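Local coordinates for glycoside hydrolase family protein (Novosphingobium sp. PP1Y, PDB 6Q2F) that probably hydrolyses terminal alpha-L-rhamnose residues from glycosides, as an alpha-L-rhamnosidase that carries a bound sodium ion, at residues 800-803 with 804-807; 829-832 with 833-837. All blocks are in the same frame, centred on the assembly; numbering follows the deposited sequence.

Contact 1: residues 800-803 with 804-807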
loop_
_atom_site.group_PDB
_atom_site.type_symbol
_atom_site.label_atom_id
_atom_site.label_comp_id
_atom_site.label_asym_id
_atom_site.label_seq_id
_atom_site.Cartn_x
_atom_site.Cartn_y
_atom_site.Cartn_z
ATOM N N HIS A 800 -13.837 -15.259 -13.024
ATOM C CA HIS A 800 -15.086 -14.527 -13.161
ATOM C C HIS A 800 -14.789 -13.315 -14.027
ATOM O O HIS A 800 -13.998 -12.449 -13.641
ATOM C CB HIS A 800 -15.652 -14.085 -11.811
ATOM C CG HIS A 800 -16.126 -15.210 -10.945
ATOM N ND1 HIS A 800 -15.283 -16.180 -10.448
ATOM C CD2 HIS A 800 -17.354 -15.498 -10.458
ATOM C CE1 HIS A 800 -15.972 -17.026 -9.707
ATOM N NE2 HIS A 800 -17.232 -16.632 -9.693
HETATM N N MSE A 801 -15.425 -13.253 -15.185
HETATM C CA MSE A 801 -15.162 -12.189 -16.125
HETATM C C MSE A 801 -16.456 -11.650 -16.708
HETATM O O MSE A 801 -17.384 -12.387 -17.032
HETATM C CB MSE A 801 -14.238 -12.681 -17.238
HETATM C CG MSE A 801 -13.777 -11.589 -18.190
HETATM SE SE MSE A 801 -12.684 -12.362 -19.586
HETATM C CE MSE A 801 -11.180 -12.895 -18.503
ATOM N N THR A 802 -16.494 -10.340 -16.845
ATOM C CA THR A 802 -17.676 -9.665 -17.325
ATOM C C THR A 802 -17.715 -9.699 -18.861
ATOM O O THR A 802 -16.695 -9.899 -19.539
ATOM C CB THR A 802 -17.672 -8.248 -16.759
ATOM O OG1 THR A 802 -18.998 -7.740 -16.716
ATOM C CG2 THR A 802 -16.783 -7.348 -17.584
ATOM N N LEU A 803 -18.919 -9.553 -19.415
ATOM C CA LEU A 803 -19.036 -9.543 -20.867
ATOM C C LEU A 803 -18.211 -8.411 -21.459
ATOM O O LEU A 803 -17.526 -8.594 -22.467
ATOM C CB LEU A 803 -20.503 -9.430 -21.297
ATOM C CG LEU A 803 -20.683 -9.344 -22.821
ATOM C CD1 LEU A 803 -20.070 -10.557 -23.520
ATOM C CD2 LEU A 803 -22.149 -9.212 -23.195
ATOM N N ALA A 804 -18.245 -7.240 -20.821
ATOM C CA ALA A 804 -17.476 -6.093 -21.291
ATOM C C ALA A 804 -15.985 -6.411 -21.361
ATOM O O ALA A 804 -15.306 -6.047 -22.326
ATOM C CB ALA A 804 -17.714 -4.888 -20.371
ATOM N N ALA A 805 -15.447 -7.071 -20.333
ATOM C CA ALA A 805 -14.041 -7.452 -20.388
ATOM C C ALA A 805 -13.828 -8.498 -21.463
ATOM O O ALA A 805 -12.863 -8.426 -22.227
ATOM C CB ALA A 805 -13.560 -7.980 -19.031
ATOM N N LEU A 806 -14.719 -9.490 -21.529
ATOM C CA LEU A 806 -14.534 -10.581 -22.482
ATOM C C LEU A 806 -14.598 -10.068 -23.914
ATOM O O LEU A 806 -13.828 -10.512 -24.782
ATOM C CB LEU A 806 -15.588 -11.655 -22.236
ATOM C CG LEU A 806 -15.517 -12.898 -23.114
ATOM C CD1 LEU A 806 -14.186 -13.608 -22.913
ATOM C CD2 LEU A 806 -16.662 -13.819 -22.739
ATOM N N ARG A 807 -15.499 -9.114 -24.169
ATOM C CA ARG A 807 -15.595 -8.487 -25.481
ATOM C C ARG A 807 -14.266 -7.875 -25.894
ATOM O O ARG A 807 -13.789 -8.080 -27.016
ATOM C CB ARG A 807 -16.669 -7.408 -25.465
ATOM C CG ARG A 807 -18.083 -7.920 -25.691
ATOM C CD ARG A 807 -19.090 -6.823 -25.309
ATOM N NE ARG A 807 -20.428 -7.129 -25.794
ATOM C CZ ARG A 807 -21.499 -6.401 -25.521
ATOM N NH1 ARG A 807 -21.379 -5.325 -24.752
ATOM N NH2 ARG A 807 -22.680 -6.747 -26.016
HETATM O O HOH W 1 -20.477 -6.733 -18.961
#

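Contact 2: residues 829-832 with 833-837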
loop_
_atom_site.group_PDB
_atom_site.type_symbol
_atom_site.label_atom_id
_atom_site.label_comp_id
_atom_site.label_asym_id
_atom_site.label_seq_id
_atom_site.Cartn_x
_atom_site.Cartn_y
_atom_site.Cartn_z
ATOM N N SER A 829 -21.466 -10.067 -13.029
ATOM C CA SER A 829 -22.323 -8.898 -13.177
ATOM C C SER A 829 -23.670 -9.277 -13.791
ATOM O O SER A 829 -23.794 -10.285 -14.488
ATOM C CB SER A 829 -21.622 -7.846 -14.047
ATOM O OG SER A 829 -22.471 -6.752 -14.334
ATOM N N ASN A 830 -24.690 -8.457 -13.502
ATOM C CA ASN A 830 -26.012 -8.555 -14.119
ATOM C C ASN A 830 -26.117 -7.753 -15.410
ATOM O O ASN A 830 -27.166 -7.804 -16.067
ATOM C CB ASN A 830 -27.097 -8.046 -13.168
ATOM C CG ASN A 830 -27.543 -9.083 -12.179
ATOM O OD1 ASN A 830 -27.460 -10.279 -12.439
ATOM N ND2 ASN A 830 -28.055 -8.625 -11.031
ATOM N N THR A 831 -25.075 -6.997 -15.772
ATOM C CA THR A 831 -25.177 -6.081 -16.904
ATOM C C THR A 831 -25.593 -6.813 -18.179
ATOM O O THR A 831 -26.540 -6.403 -18.866
ATOM C CB THR A 831 -23.849 -5.347 -17.094
ATOM O OG1 THR A 831 -23.664 -4.437 -16.006
ATOM C CG2 THR A 831 -23.828 -4.557 -18.431
ATOM N N SER A 832 -24.922 -7.921 -18.494
ATOM C CA SER A 832 -25.227 -8.602 -19.746
ATOM C C SER A 832 -26.614 -9.240 -19.716
ATOM O O SER A 832 -27.316 -9.227 -20.736
ATOM C CB SER A 832 -24.138 -9.629 -20.076
ATOM O OG SER A 832 -23.929 -10.553 -19.023
ATOM N N ALA A 833 -27.051 -9.776 -18.573
ATOM C CA ALA A 833 -28.408 -10.312 -18.516
ATOM C C ALA A 833 -29.444 -9.196 -18.653
ATOM O O ALA A 833 -30.440 -9.342 -19.373
ATOM C CB ALA A 833 -28.632 -11.092 -17.219
ATOM N N GLN A 834 -29.205 -8.054 -17.985
ATOM C CA GLN A 834 -30.161 -6.948 -18.032
ATOM C C GLN A 834 -30.232 -6.316 -19.417
ATOM O O GLN A 834 -31.293 -5.834 -19.819
ATOM C CB GLN A 834 -29.790 -5.888 -16.999
ATOM C CG GLN A 834 -29.985 -6.335 -15.565
ATOM C CD GLN A 834 -31.458 -6.434 -15.200
ATOM O OE1 GLN A 834 -32.229 -5.514 -15.461
ATOM N NE2 GLN A 834 -31.854 -7.550 -14.613
ATOM N N GLU A 835 -29.120 -6.282 -20.149
ATOM C CA GLU A 835 -29.104 -5.710 -21.486
ATOM C C GLU A 835 -29.457 -6.729 -22.562
ATOM O O GLU A 835 -29.467 -6.372 -23.742
ATOM C CB GLU A 835 -27.730 -5.086 -21.773
ATOM C CG GLU A 835 -27.345 -3.997 -20.765
ATOM C CD GLU A 835 -26.076 -3.234 -21.131
ATOM O OE1 GLU A 835 -25.120 -3.847 -21.649
ATOM O OE2 GLU A 835 -26.044 -2.009 -20.898
ATOM N N GLY A 836 -29.755 -7.977 -22.189
ATOM C CA GLY A 836 -30.148 -8.984 -23.158
ATOM C C GLY A 836 -29.020 -9.636 -23.928
ATOM O O GLY A 836 -29.265 -10.190 -25.005
ATOM N N ASP A 837 -27.801 -9.582 -23.403
ATOM C CA ASP A 837 -26.616 -10.144 -24.052
ATOM C C ASP A 837 -26.154 -11.484 -23.499
ATOM O O ASP A 837 -25.001 -11.841 -23.512
ATOM C CB ASP A 837 -25.466 -9.149 -24.033
ATOM C CG ASP A 837 -25.710 -7.961 -24.894
ATOM O OD1 ASP A 837 -26.096 -8.114 -26.040
ATOM O OD2 ASP A 837 -25.505 -6.854 -24.436
HETATM O O HOH W 2 -25.325 -10.905 -16.535
#

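Contact 1: residues 800-803 with 804-807
Leu803 and Arg807 form the main side-chain pair at the start of helix 803-814, one turn apart. The Arg807 chain runs extended from CG to NE and passes Leu803 at a slant. Its guanidinium lays one face over a methyl of the leucine: CD2 of Leu803 sits 3.6 Å above that plane, offset toward its rim. The polar end has its stronger partner in Glu840, through a salt bridge at NH2. With an alanine in place of Arg807, Glu840 is likely to lose its salt-bridge mate, and Leu803 CD2 the flat group beside it.

Further apolar contacts come from Met801, a selenomethionine in this structure. Its CG stands anti to the backbone N (chi1 -173°), which puts it 3.7 Å from Ala805 CB. The chain runs on extended, and SE meets Leu806 CD1 at 3.9 Å; it bends only beyond, at the terminal methyl. The two side chains cross at about a right angle. Leu806 also packs on Trp841, Leu844 and Val845 of helix 838-848.

This is the N-terminal turn of the helix in a beta-alpha-beta crossover, which joins the parallel neighbouring strands 788-794 and 818-820. Thr802 is the N-cap, but its side chain makes no capping bond. Its OG1 instead binds a water at 2.9 Å, and that water accepts from Ala804 N. The hydroxyl thus reaches the first turn through a relay. The methyl CG2 is turned to the helix and lies 3.6 Å from Ala805 CB.

Two backbone bonds close the turn. Leu806 N donates to Thr802 O at 2.8 Å. Arg807 N donates to Leu803 O at 2.7 Å, with an N-H...O angle of 163°.

Contact 2: residues 829-832 with 833-837
The one-turn helix 831-834 ends in a Schellman motif, where Asp837 N donates to Ser832 O at 2.7 Å. A second bond runs from Gly836 N to Ala833 O. Gly836 has positive phi (80°), a value that glycine takes easily, and here the chain leaves the helical path.

Two regular bonds form the turn itself. Gln834 N donates to Asn830 O at 2.8 Å, and Glu835 N to Thr831 O at 2.9 Å.

Thr831 and Glu835 lie side by side and point the same way. The methyl CG2 of Thr831 is anti to the backbone N, which sets it alongside Glu835, 3.5 Å from OE1. The threonine hydroxyl is bound to Arg524 O instead. One residue back, CG of Gln834 lies 4.1 Å from CB of Asn830, whose amide ND2 binds Gln545 O.

At the front end Ser829 OG accepts from Thr831 N at 3.0 Å, a capping bond that makes an ST turn. The same OG is also hydrogen-bonded to Asp552 OD1, on helix 543-575. A water adds three bonds. It donates to Ser829 O, accepts from Ala833 N and is paired with Ser832 OG at 2.9 Å. The water thus joins the loop before the helix to its first turn, and serves the buried Ser832 hydroxyl. The whole is characteristic of a short helix closed at both ends, by a serine cap before it and a glycine Schellman motif after it.

From the N terminus the two contacts come in series, neither enclosing the other. Contact 1 closes the turn that takes the chain from the loop after strand 788-794 into helix 803-814. The chain then passes through strand 818-820, and contact 2 closes the turn of helix 831-834, just before helix 838-848. Their centres are about 11 Å apart and they touch. Leu803 packs its CD2 on CB of both Ser832 and Asp837, and Arg807 has a weak ion pair with Asp837. OG1 of Thr802 packs on CB of Ser829. The front of helix 803-814 thus lies beside the short helix, and contact 2 also bonds to helix 543-575 through Asp552.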